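PvdO (Pseudomonas aeruginosa, PDB 5HHA) binds calcium in the periplasm, belongs to the formylglycine-generating-enzyme family and probably acts in chromophore maturation. Local coordinates at residues A[31-36]-A[42-47]; A[52-57]-A[260-265]; A[93-98]-A[138-143]; A[107-112]-A[116-121]; A[171-174]-A[180-183]. One frame throughout, in Å; residues are numbered along the deposited sequence.

Contact 1 of 5, residues A[31-36]-A[42-47]; sequences TVFKDC and MVVLPA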
# COMPACT_ATOMS: atom_id res chain seq x y z
N THR A 31 -11.26 8.83 -12.20
CA THR A 31 -12.58 8.86 -11.57
C THR A 31 -12.51 8.25 -10.17
O THR A 31 -11.96 7.17 -10.00
CB THR A 31 -13.61 8.08 -12.38
OG1 THR A 31 -13.73 8.68 -13.68
CG2 THR A 31 -14.99 8.11 -11.71
N VAL A 32 -13.12 8.93 -9.21
CA VAL A 32 -13.19 8.47 -7.84
C VAL A 32 -14.62 8.05 -7.56
O VAL A 32 -15.57 8.77 -7.91
CB VAL A 32 -12.79 9.59 -6.86
CG1 VAL A 32 -12.92 9.10 -5.43
CG2 VAL A 32 -11.38 10.06 -7.15
N PHE A 33 -14.80 6.88 -6.98
CA PHE A 33 -16.13 6.38 -6.67
C PHE A 33 -16.11 5.51 -5.43
O PHE A 33 -15.06 5.02 -5.02
CB PHE A 33 -16.67 5.57 -7.84
CG PHE A 33 -15.89 4.30 -8.13
CD1 PHE A 33 -14.77 4.31 -8.95
CD2 PHE A 33 -16.29 3.09 -7.58
CE1 PHE A 33 -14.06 3.12 -9.22
CE2 PHE A 33 -15.59 1.91 -7.84
CZ PHE A 33 -14.47 1.94 -8.67
N LYS A 34 -17.28 5.30 -4.83
CA LYS A 34 -17.43 4.37 -3.72
C LYS A 34 -18.61 3.47 -4.03
O LYS A 34 -19.64 3.95 -4.52
CB LYS A 34 -17.74 5.12 -2.41
CG LYS A 34 -16.61 5.96 -1.86
CD LYS A 34 -17.13 6.88 -0.74
CE LYS A 34 -17.73 6.12 0.42
NZ LYS A 34 -18.21 7.09 1.48
N ASP A 35 -18.51 2.19 -3.71
CA ASP A 35 -19.63 1.28 -3.91
C ASP A 35 -20.62 1.27 -2.75
O ASP A 35 -21.70 0.69 -2.87
CB ASP A 35 -19.14 -0.13 -4.18
CG ASP A 35 -18.48 -0.27 -5.52
OD1 ASP A 35 -18.95 0.37 -6.48
OD2 ASP A 35 -17.49 -1.02 -5.65
N CYS A 36 -20.27 1.90 -1.64
CA CYS A 36 -21.18 1.97 -0.50
C CYS A 36 -20.64 3.00 0.47
O CYS A 36 -19.49 3.44 0.34
CB CYS A 36 -21.33 0.59 0.15
SG CYS A 36 -20.04 0.15 1.35
N MET A 42 -12.43 4.55 -4.19
CA MET A 42 -11.65 3.92 -5.24
C MET A 42 -11.33 4.93 -6.33
O MET A 42 -12.14 5.84 -6.62
CB MET A 42 -12.44 2.78 -5.82
CG MET A 42 -12.88 1.77 -4.81
SD MET A 42 -11.56 1.01 -3.85
CE MET A 42 -10.73 0.03 -5.13
N VAL A 43 -10.17 4.79 -6.95
CA VAL A 43 -9.80 5.62 -8.09
C VAL A 43 -9.41 4.71 -9.25
O VAL A 43 -8.73 3.70 -9.08
CB VAL A 43 -8.67 6.64 -7.74
CG1 VAL A 43 -7.37 5.94 -7.30
CG2 VAL A 43 -8.41 7.60 -8.89
N VAL A 44 -9.89 5.06 -10.44
CA VAL A 44 -9.58 4.29 -11.63
C VAL A 44 -8.18 4.61 -12.13
O VAL A 44 -7.86 5.77 -12.37
CB VAL A 44 -10.61 4.57 -12.76
CG1 VAL A 44 -10.25 3.81 -14.04
CG2 VAL A 44 -12.03 4.23 -12.31
N LEU A 45 -7.36 3.58 -12.26
CA LEU A 45 -6.05 3.68 -12.89
C LEU A 45 -6.14 3.29 -14.35
O LEU A 45 -6.85 2.37 -14.71
CB LEU A 45 -5.02 2.79 -12.18
CG LEU A 45 -4.84 2.99 -10.67
CD1 LEU A 45 -3.61 2.23 -10.19
CD2 LEU A 45 -4.69 4.45 -10.32
N PRO A 46 -5.38 3.97 -15.21
CA PRO A 46 -5.43 3.70 -16.65
C PRO A 46 -4.74 2.41 -17.01
O PRO A 46 -3.84 1.93 -16.31
CB PRO A 46 -4.67 4.88 -17.24
CG PRO A 46 -3.75 5.31 -16.19
CD PRO A 46 -4.47 5.08 -14.89
N ALA A 47 -5.20 1.79 -18.09
CA ALA A 47 -4.42 0.77 -18.75
C ALA A 47 -3.13 1.39 -19.27
O ALA A 47 -3.06 2.59 -19.46
CB ALA A 47 -5.22 0.18 -19.90
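Phe-33 and Met-42 face each other across an antiparallel beta hairpin, in which the short strand 32-33 pairs with the beginning of strand 42-52. The Phe-33 ring lies over the start of the Met-42 side chain: CB of Met-42 sits 3.8 Å from the ring centroid, 18° off the ring normal, a CH-pi contact displaced toward the CZ side. Phe-33 reaches this place because its CG stands between the backbone N and the carbonyl carbon (chi1 65°), which folds the ring across to the neighbouring strand. In Met-42 the bends at chi2 and chi3 turn SD and CE aside from strand 32-33. Val-44 comes to the same ring at its rim, near the ring plane, with CG2 3.9 Å from CE1 of Phe-33. The ring is therefore touched by one strand both over a face and at an edge, and Lys-27 adds a cation-pi contact. On the other face of the sheet Val-32 and Val-43 form a non-hydrogen-bonded pair whose CG2 methyls lie 4.2 Å apart. Phe-33 and Met-42 are the hydrogen-bonded pair, with N-H...O bonds in both directions. Strand 77-80 flanks the other side of strand 42-52, where Val-43 bonds through its backbone to Ile-79, and Arg-284 of strand 278-285 touches both Phe-33 and Met-42. Beyond the hairpin pairs, Val-44 N donates to Thr-31 O at 3.0 Å, and the same oxygen receives a CA-H...O contact from Val-43 CA at 3.3 Å.

Contact 2 of 5, residues A[52-57]-A[260-265]; sequences MGTPDD and FSRSGN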
# COMPACT_ATOMS: atom_id res chain seq x y z
N MET A 52 9.12 -1.20 -14.18
CA MET A 52 9.15 -1.56 -12.77
C MET A 52 10.57 -1.87 -12.34
O MET A 52 11.34 -2.50 -13.09
CB MET A 52 8.26 -2.79 -12.56
CG MET A 52 8.04 -3.14 -11.10
SD MET A 52 6.95 -4.58 -10.97
CE MET A 52 6.76 -4.71 -9.19
N GLY A 53 10.91 -1.42 -11.14
CA GLY A 53 12.24 -1.59 -10.59
C GLY A 53 12.94 -0.25 -10.50
O GLY A 53 12.32 0.81 -10.68
N THR A 54 14.24 -0.29 -10.25
CA THR A 54 15.02 0.90 -9.94
C THR A 54 16.34 0.92 -10.73
O THR A 54 17.04 -0.08 -10.73
CB THR A 54 15.32 0.91 -8.43
OG1 THR A 54 14.07 0.87 -7.71
CG2 THR A 54 16.08 2.12 -8.02
N PRO A 55 16.69 2.04 -11.34
CA PRO A 55 18.00 2.14 -11.99
C PRO A 55 19.16 1.91 -11.01
O PRO A 55 19.07 2.30 -9.86
CB PRO A 55 18.01 3.57 -12.54
CG PRO A 55 16.53 3.94 -12.67
CD PRO A 55 15.89 3.26 -11.50
N ASP A 56 20.26 1.32 -11.49
CA ASP A 56 21.40 0.96 -10.65
C ASP A 56 21.94 2.08 -9.79
O ASP A 56 22.38 1.85 -8.69
CB ASP A 56 22.56 0.50 -11.56
CG ASP A 56 22.26 -0.80 -12.30
OD1 ASP A 56 21.30 -1.51 -11.96
OD2 ASP A 56 23.06 -1.12 -13.22
N ASP A 57 21.89 3.30 -10.32
CA ASP A 57 22.53 4.43 -9.65
C ASP A 57 21.59 5.31 -8.84
O ASP A 57 21.99 6.35 -8.34
CB ASP A 57 23.29 5.27 -10.69
CG ASP A 57 24.48 4.51 -11.27
OD1 ASP A 57 25.02 3.61 -10.61
OD2 ASP A 57 24.84 4.86 -12.40
N PHE A 260 13.62 4.81 2.25
CA PHE A 260 12.82 3.63 1.93
C PHE A 260 11.44 3.96 1.38
O PHE A 260 10.66 3.05 1.11
CB PHE A 260 12.72 2.71 3.14
CG PHE A 260 14.04 2.29 3.69
CD1 PHE A 260 14.99 1.73 2.87
CD2 PHE A 260 14.35 2.45 5.02
CE1 PHE A 260 16.23 1.35 3.37
CE2 PHE A 260 15.58 2.06 5.52
CZ PHE A 260 16.52 1.50 4.69
N SER A 261 11.16 5.25 1.14
CA SER A 261 9.89 5.68 0.59
C SER A 261 9.87 5.71 -0.93
O SER A 261 8.81 5.94 -1.53
CB SER A 261 9.56 7.08 1.09
OG SER A 261 9.16 7.05 2.45
N ARG A 262 11.01 5.43 -1.55
CA ARG A 262 11.13 5.48 -3.01
C ARG A 262 10.13 4.51 -3.63
O ARG A 262 9.87 3.43 -3.08
CB ARG A 262 12.54 5.06 -3.39
CG ARG A 262 13.65 5.91 -2.79
CD ARG A 262 15.06 5.33 -2.99
NE ARG A 262 15.13 4.01 -2.40
CZ ARG A 262 15.07 2.85 -3.05
NH1 ARG A 262 15.18 2.79 -4.38
NH2 ARG A 262 15.01 1.74 -2.37
N SER A 263 9.63 4.84 -4.82
CA SER A 263 8.59 4.04 -5.45
C SER A 263 8.97 2.59 -5.67
O SER A 263 8.09 1.72 -5.72
CB SER A 263 8.19 4.67 -6.77
OG SER A 263 7.52 5.89 -6.60
N GLY A 264 10.26 2.31 -5.88
CA GLY A 264 10.72 0.97 -6.15
C GLY A 264 11.17 0.15 -4.95
O GLY A 264 11.54 -1.00 -5.11
N ASN A 265 11.13 0.73 -3.76
CA ASN A 265 11.54 0.00 -2.56
C ASN A 265 10.69 -1.24 -2.35
O ASN A 265 9.46 -1.16 -2.49
CB ASN A 265 11.46 0.91 -1.33
CG ASN A 265 12.27 0.37 -0.13
OD1 ASN A 265 11.75 -0.29 0.75
ND2 ASN A 265 13.51 0.70 -0.10
O HOH W 1 12.61 3.55 -6.83
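Thr-54 and Arg-262 meet through their first torsions: chi1 of -58° in Thr-54 sets OG1 beside its own backbone N and sends the methyl CG2 anti to that N, while the Arg-262 chain runs out from chi1 -58° and bends at chi3 to bring its guanidinium across the threonine at about a right angle. Thr-54 was modelled in two conformers, and this account describes one of them. In it, CG2 of Thr-54 lies 3.8 Å from NH1 of Arg-262, at the guanidinium edge and near its plane. This is a van der Waals contact; the charge is met by acidic partners outside the two segments, since NH1 forms a salt bridge to Glu-58 and NH2 one to Glu-65, and NE donates to the carbonyl of Ile-259. Glu-65 also hydrogen-bonds Thr-54 OG1, so one carboxylate serves both sides of the contact. The hydroxyl of Thr-54 faces Gly-264, with OG1 3.7 Å from its CA. With hydrogen in place of a side chain, Gly-264 lets the hydroxyl come this close. A water bridges the two loops: it donates to Thr-54 OG1 at 3.2 Å and accepts from Gly-264 N at 2.8 Å. Gly-264 occupies the third position of a turn closed by Asn-265 N to Arg-262 O at 3.1 Å. Packed on the loop that follows strand 42-52 is thus a type I beta turn, Arg-262 to Asn-265, just before strand 266-269 in the sulfatase-modifying-factor-like domain.

Contact 3 of 5, residues A[93-98]-A[138-143]; sequences LKATGV and AAWLSK
Thr-96 OG1 is held by two backbone groups: it accepts from Val-98 N at 3.2 Å, in an ST turn, and is hydrogen-bonded to the carbonyl of Tyr-92 one helical turn earlier. Together the two bonds to OG1 fix the threonine's rotation, with its methyl directed to the indole of Trp-140. CG2 of Thr-96 approaches the pyrrole part obliquely, 3.4 Å from CD1 of Trp-140, while CB of Ala-95 lies 3.7 Å from CZ2 of Trp-140, at the benzene part, again obliquely. The two small groups come from adjacent residues at the end of helix 86-96, and the indole belongs to helix 131-145, so the site is a surface helix-to-helix contact. Trp-140 extends toward its neighbour because CG is anti to the backbone N (chi1 173°), and Tyr-92 packs with it edge-to-face. Just past the threonine the first helix stops, Gly-97 taking positive phi (78°) while its N still bonds to Leu-93 O. On the indole's own helix, Ser-142 turns its hydroxyl back to Ala-138 O, with OG 2.8 Å from that oxygen.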
# COMPACT_ATOMS: atom_id res chain seq x y z
N LEU A 93 -15.59 -5.22 10.88
CA LEU A 93 -15.57 -5.97 12.12
C LEU A 93 -16.97 -6.00 12.73
O LEU A 93 -17.40 -7.02 13.23
CB LEU A 93 -14.57 -5.36 13.10
CG LEU A 93 -13.12 -5.42 12.58
CD1 LEU A 93 -12.22 -4.68 13.54
CD2 LEU A 93 -12.64 -6.86 12.43
N LYS A 94 -17.67 -4.89 12.65
CA LYS A 94 -19.01 -4.80 13.21
C LYS A 94 -19.99 -5.65 12.42
O LYS A 94 -20.83 -6.36 12.99
CB LYS A 94 -19.49 -3.36 13.19
CG LYS A 94 -20.94 -3.22 13.62
CD LYS A 94 -21.44 -1.80 13.51
CE LYS A 94 -22.80 -1.65 14.16
NZ LYS A 94 -22.76 -2.05 15.60
N ALA A 95 -19.90 -5.60 11.10
CA ALA A 95 -20.85 -6.33 10.28
C ALA A 95 -20.71 -7.83 10.41
O ALA A 95 -21.69 -8.57 10.35
CB ALA A 95 -20.72 -5.92 8.85
N THR A 96 -19.48 -8.29 10.57
CA THR A 96 -19.20 -9.73 10.55
C THR A 96 -19.03 -10.33 11.93
O THR A 96 -19.17 -11.55 12.10
CB THR A 96 -17.91 -10.00 9.79
OG1 THR A 96 -16.81 -9.37 10.46
CG2 THR A 96 -18.01 -9.49 8.36
N GLY A 97 -18.72 -9.51 12.91
CA GLY A 97 -18.39 -10.01 14.24
C GLY A 97 -16.98 -10.58 14.40
O GLY A 97 -16.63 -11.09 15.46
N VAL A 98 -16.17 -10.50 13.37
CA VAL A 98 -14.81 -10.99 13.43
C VAL A 98 -13.96 -10.28 14.48
O VAL A 98 -14.10 -9.09 14.71
CB VAL A 98 -14.17 -10.82 12.06
CG1 VAL A 98 -12.65 -10.82 12.16
CG2 VAL A 98 -14.68 -11.91 11.15
N ALA A 138 -11.50 -8.20 1.83
CA ALA A 138 -11.83 -8.07 0.41
C ALA A 138 -12.98 -9.02 0.01
O ALA A 138 -13.82 -8.64 -0.81
CB ALA A 138 -10.61 -8.29 -0.45
N ALA A 139 -13.02 -10.21 0.60
CA ALA A 139 -14.13 -11.14 0.35
C ALA A 139 -15.45 -10.58 0.88
O ALA A 139 -16.49 -10.66 0.20
CB ALA A 139 -13.85 -12.46 0.97
N TRP A 140 -15.42 -10.00 2.06
CA TRP A 140 -16.60 -9.38 2.61
C TRP A 140 -17.08 -8.21 1.73
O TRP A 140 -18.27 -8.09 1.43
CB TRP A 140 -16.30 -8.90 4.03
CG TRP A 140 -17.41 -8.11 4.61
CD1 TRP A 140 -18.59 -8.59 5.13
CD2 TRP A 140 -17.46 -6.69 4.74
NE1 TRP A 140 -19.36 -7.55 5.56
CE2 TRP A 140 -18.70 -6.37 5.33
CE3 TRP A 140 -16.58 -5.65 4.42
CZ2 TRP A 140 -19.06 -5.07 5.61
CZ3 TRP A 140 -16.94 -4.38 4.69
CH2 TRP A 140 -18.17 -4.08 5.29
N LEU A 141 -16.16 -7.34 1.30
CA LEU A 141 -16.51 -6.23 0.41
C LEU A 141 -17.11 -6.73 -0.89
O LEU A 141 -18.06 -6.14 -1.41
CB LEU A 141 -15.29 -5.37 0.06
CG LEU A 141 -14.84 -4.20 0.94
CD1 LEU A 141 -13.81 -3.38 0.17
CD2 LEU A 141 -16.00 -3.30 1.33
N SER A 142 -16.54 -7.79 -1.41
CA SER A 142 -17.01 -8.34 -2.67
C SER A 142 -18.45 -8.84 -2.51
O SER A 142 -19.31 -8.58 -3.35
CB SER A 142 -16.13 -9.49 -3.11
OG SER A 142 -14.81 -9.04 -3.42
N LYS A 143 -18.71 -9.55 -1.42
CA LYS A 143 -20.05 -10.13 -1.24
C LYS A 143 -21.07 -9.02 -1.03
O LYS A 143 -22.17 -9.06 -1.59
CB LYS A 143 -20.06 -11.09 -0.05
CG LYS A 143 -21.44 -11.77 0.19
CD LYS A 143 -21.40 -12.67 1.43
CE LYS A 143 -22.70 -13.47 1.64
NZ LYS A 143 -22.99 -14.32 0.51

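Contact 4 of 5, residues A[107-112]-A[116-121]; sequences PGRECI and PRYQQG
The guanidinium of Arg-117 has the methyl end of Ile-112 over one face, CD1 standing 3.1 Å above the plane and displaced toward its rim, and Glu-110 O at its edge, near the plane. Ile-112 CD1 is 3.3 Å from both CZ and NH2 of Arg-117, an apolar tip on a charged plane. Arg-117 and Arg-109 were each modelled in two conformers, and their contacts are those of one copy. At the edge, Arg-117 NE donates to Glu-110 O over 3.2 Å, but from above the carbonyl plane, 51° out of it. The Arg-117 chain, bent at chi2 and chi3, curls back over the preceding loop, and NH2 is hydrogen-bonded to the carbonyl of Lys-115. Both segments belong to the long connection between helices 86-96 and 131-145, where the chain doubles back on itself; the Cys-111 to Cys-128 disulfide ties this loop to its later part. A water bridges the two segments, donating to Glu-110 O at 2.9 Å and accepting from Arg-117 N at 2.8 Å. Glu-110 N, buried here, has no partner in the model. The Tyr-118 ring carries Pro-116 CB over one face and Arg-109 NH2 at its edge, 3.8 Å from CD2 of Tyr-118, with guanidinium and ring planes 28° apart. Asp-276 holds both groups from outside, by a salt bridge to Arg-109 NE and by its carbonyl to the Tyr-118 hydroxyl.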
# COMPACT_ATOMS: atom_id res chain seq x y z
N PRO A 107 7.62 -4.85 23.04
CA PRO A 107 7.07 -3.90 24.00
C PRO A 107 6.82 -2.52 23.41
O PRO A 107 7.72 -1.93 22.82
CB PRO A 107 8.17 -3.82 25.07
CG PRO A 107 8.79 -5.17 25.05
CD PRO A 107 8.75 -5.62 23.60
N GLY A 108 5.60 -2.03 23.57
CA GLY A 108 5.24 -0.71 23.11
C GLY A 108 4.70 -0.70 21.69
O GLY A 108 4.23 0.33 21.23
N ARG A 109 4.74 -1.84 21.01
CA ARG A 109 4.31 -1.91 19.61
C ARG A 109 3.21 -2.95 19.40
O ARG A 109 2.94 -3.37 18.29
CB ARG A 109 5.51 -2.22 18.71
CG ARG A 109 6.70 -1.28 18.91
CD ARG A 109 6.62 -0.03 18.02
NE ARG A 109 5.30 0.58 18.02
CZ ARG A 109 4.97 1.69 18.69
NH1 ARG A 109 5.86 2.34 19.42
NH2 ARG A 109 3.74 2.15 18.62
N GLU A 110 2.55 -3.34 20.48
CA GLU A 110 1.56 -4.42 20.42
C GLU A 110 0.34 -4.07 19.57
O GLU A 110 -0.10 -2.93 19.52
CB GLU A 110 1.11 -4.81 21.83
CG GLU A 110 2.22 -5.46 22.69
CD GLU A 110 3.04 -4.43 23.46
OE1 GLU A 110 2.71 -3.23 23.39
OE2 GLU A 110 3.99 -4.84 24.16
N CYS A 111 -0.19 -5.09 18.90
CA CYS A 111 -1.45 -5.06 18.18
C CYS A 111 -2.45 -5.87 18.98
O CYS A 111 -2.22 -7.05 19.22
CB CYS A 111 -1.32 -5.70 16.79
SG CYS A 111 -0.45 -4.66 15.58
N ILE A 112 -3.55 -5.24 19.37
CA ILE A 112 -4.56 -5.92 20.17
C ILE A 112 -5.89 -5.78 19.44
O ILE A 112 -6.47 -4.69 19.34
CB ILE A 112 -4.65 -5.36 21.62
CG1 ILE A 112 -3.37 -5.64 22.40
CG2 ILE A 112 -5.80 -6.01 22.37
CD1 ILE A 112 -2.22 -4.75 22.10
N PRO A 116 -3.59 -0.51 17.31
CA PRO A 116 -2.21 -0.23 17.72
C PRO A 116 -2.19 0.45 19.09
O PRO A 116 -3.25 0.79 19.62
CB PRO A 116 -1.74 0.72 16.63
CG PRO A 116 -2.95 1.51 16.32
CD PRO A 116 -4.12 0.56 16.44
N ARG A 117 -1.01 0.73 19.62
CA ARG A 117 -0.90 1.37 20.94
C ARG A 117 -1.02 2.89 20.82
O ARG A 117 -1.39 3.56 21.79
CB ARG A 117 0.43 1.05 21.60
CG ARG A 117 0.61 -0.42 21.98
CD ARG A 117 -0.55 -0.95 22.80
NE ARG A 117 -1.62 -1.43 21.94
CZ ARG A 117 -2.91 -1.48 22.28
NH1 ARG A 117 -3.31 -1.09 23.47
NH2 ARG A 117 -3.80 -1.93 21.42
N TYR A 118 -0.68 3.45 19.67
CA TYR A 118 -0.75 4.89 19.46
C TYR A 118 -2.17 5.33 19.18
O TYR A 118 -3.03 4.55 18.78
CB TYR A 118 0.23 5.33 18.36
CG TYR A 118 0.04 4.64 17.01
CD1 TYR A 118 -1.05 4.92 16.21
CD2 TYR A 118 0.98 3.75 16.53
CE1 TYR A 118 -1.22 4.31 14.98
CE2 TYR A 118 0.82 3.14 15.27
CZ TYR A 118 -0.27 3.43 14.52
OH TYR A 118 -0.50 2.81 13.29
N GLN A 119 -2.42 6.61 19.39
CA GLN A 119 -3.73 7.15 19.11
C GLN A 119 -4.06 6.99 17.63
O GLN A 119 -3.27 7.37 16.76
CB GLN A 119 -3.78 8.63 19.51
CG GLN A 119 -3.67 8.83 21.03
CD GLN A 119 -3.56 10.27 21.46
OE1 GLN A 119 -2.80 10.60 22.39
NE2 GLN A 119 -4.32 11.10 20.86
N GLN A 120 -5.25 6.49 17.35
CA GLN A 120 -5.66 6.12 16.00
C GLN A 120 -7.12 6.48 15.78
O GLN A 120 -8.04 5.74 16.17
CB GLN A 120 -5.48 4.62 15.76
CG GLN A 120 -5.82 4.17 14.34
CD GLN A 120 -6.10 2.68 14.26
OE1 GLN A 120 -6.76 2.12 15.15
NE2 GLN A 120 -5.63 2.03 13.20
N GLY A 121 -7.34 7.61 15.14
CA GLY A 121 -8.68 8.01 14.76
C GLY A 121 -9.18 7.26 13.54
O GLY A 121 -8.45 6.49 12.90
O HOH W 2 1.20 -0.53 18.54

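Contact 5 of 5, residues A[171-174]-A[180-183]; sequences FPFD and SIAK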
# COMPACT_ATOMS: atom_id res chain seq x y z
N PHE A 171 6.98 13.47 -6.85
CA PHE A 171 6.90 14.83 -6.36
C PHE A 171 8.31 15.31 -6.13
O PHE A 171 9.23 14.49 -6.00
CB PHE A 171 6.10 14.89 -5.05
CG PHE A 171 6.47 13.83 -4.06
CD1 PHE A 171 7.63 13.94 -3.32
CD2 PHE A 171 5.68 12.70 -3.89
CE1 PHE A 171 7.97 12.97 -2.42
CE2 PHE A 171 6.02 11.71 -2.99
CZ PHE A 171 7.17 11.85 -2.27
N PRO A 172 8.50 16.63 -6.08
CA PRO A 172 9.83 17.17 -5.80
C PRO A 172 10.20 17.05 -4.32
O PRO A 172 9.34 16.94 -3.46
CB PRO A 172 9.68 18.65 -6.18
CG PRO A 172 8.26 18.93 -5.99
CD PRO A 172 7.52 17.69 -6.35
N PHE A 173 11.49 17.06 -4.04
CA PHE A 173 11.98 17.19 -2.67
C PHE A 173 11.56 18.51 -2.05
O PHE A 173 11.37 19.52 -2.76
CB PHE A 173 13.51 17.08 -2.64
CG PHE A 173 14.03 15.68 -2.88
CD1 PHE A 173 13.75 14.66 -2.00
CD2 PHE A 173 14.79 15.42 -3.98
CE1 PHE A 173 14.23 13.37 -2.22
CE2 PHE A 173 15.27 14.14 -4.21
CZ PHE A 173 14.98 13.12 -3.33
N ASP A 174 11.42 18.53 -0.74
CA ASP A 174 11.13 19.77 -0.05
C ASP A 174 12.24 20.76 -0.31
O ASP A 174 13.43 20.41 -0.29
CB ASP A 174 11.12 19.57 1.47
CG ASP A 174 10.04 18.61 2.00
OD1 ASP A 174 9.12 18.20 1.28
OD2 ASP A 174 10.15 18.29 3.20
N SER A 180 14.35 15.55 1.86
CA SER A 180 13.20 15.59 2.75
C SER A 180 11.96 15.55 1.90
O SER A 180 11.88 16.22 0.86
CB SER A 180 13.24 16.86 3.58
OG SER A 180 12.11 16.96 4.43
N ILE A 181 11.00 14.74 2.32
CA ILE A 181 9.74 14.60 1.59
C ILE A 181 8.56 14.89 2.52
O ILE A 181 7.45 14.42 2.28
CB ILE A 181 9.62 13.20 0.96
CG1 ILE A 181 9.61 12.07 1.99
CG2 ILE A 181 10.73 12.99 -0.04
CD1 ILE A 181 9.39 10.69 1.39
N ALA A 182 8.82 15.65 3.57
CA ALA A 182 7.81 15.96 4.59
C ALA A 182 6.61 16.76 4.08
O ALA A 182 5.58 16.77 4.77
CB ALA A 182 8.46 16.68 5.72
N LYS A 183 6.71 17.40 2.93
CA LYS A 183 5.54 18.03 2.31
C LYS A 183 4.66 17.05 1.55
O LYS A 183 3.53 17.38 1.17
CB LYS A 183 5.96 19.17 1.36
CG LYS A 183 6.57 20.37 2.07
CD LYS A 183 5.59 21.01 3.05
CE LYS A 183 6.18 22.25 3.69
NZ LYS A 183 5.18 22.95 4.56
O HOH W 3 14.64 18.00 0.39
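Asp-174 and Ser-180 form the tight centre of the contact, where the carboxylate is turned in toward the backbone of 180-183. Ser-180 OG donates to Asp-174 OD2 at 2.7 Å, meeting it from above the carboxylate plane, 43° out of it. The other oxygen, OD1, accepts from Lys-183 N at 3.0 Å on its syn side, and a weak bond from Ala-182 N also reaches OD2. The torsion chi1 of -63° sets the carboxylate anti to the carbonyl carbon and toward 180-183; the bonds to OD1 and OD2 hold it there. Asp-174 N in turn donates to Ser-180 O at 2.8 Å in a nearly straight bond, 173° at the hydrogen. The aromatic side is largely apolar: CG2 of Ile-181 lies at the edge of the Phe-171 ring, in plane and 3.6 Å from CE1, and it comes obliquely to the Phe-173 ring, 4.0 Å from CD1, while Ser-180 O lies in plane at the Phe-173 edge. Phe-171 also stacks with His-184. The contact is looser at its outer margins. Lys-183 touches the carboxylate with CB and CG, then leads its amine away, NZ lying 6.9 Å from Asp-174 OD2. A water lies between Asp-174 O and Ser-180 N, accepting from the latter. Ala-182 and Ile-181 come close to the calcium ligands Asp-192 and Thr-187; the loop, held by the Asp-174 carboxylate through Lys-183 N, Ser-180 OG and, weakly, Ala-182 N, thus lies next to the calcium site.

In the fold
Along the chain contact 1 closes first and stands in series with the others, while contacts 3, 4 and 5 fall inside the long loop closed by contact 2; contact 4 is nested within contact 3, and contact 5 follows. Strand 42-52 supplies a segment of contact 1 and runs into contact 2, their centres about 26 Å apart. Contacts 2 and 5 touch, Ser-261 CB meeting Ile-181 CD1 at 3.6 Å. Contact 3 lies opposite contacts 2 and 5 across the chain's centre, about 37 Å from contact 5 between centres. Contacts 2 to 5 thus occupy the loops and helices around the mixed sheet that contact 1 edges, with 2 and 5 on the calcium side.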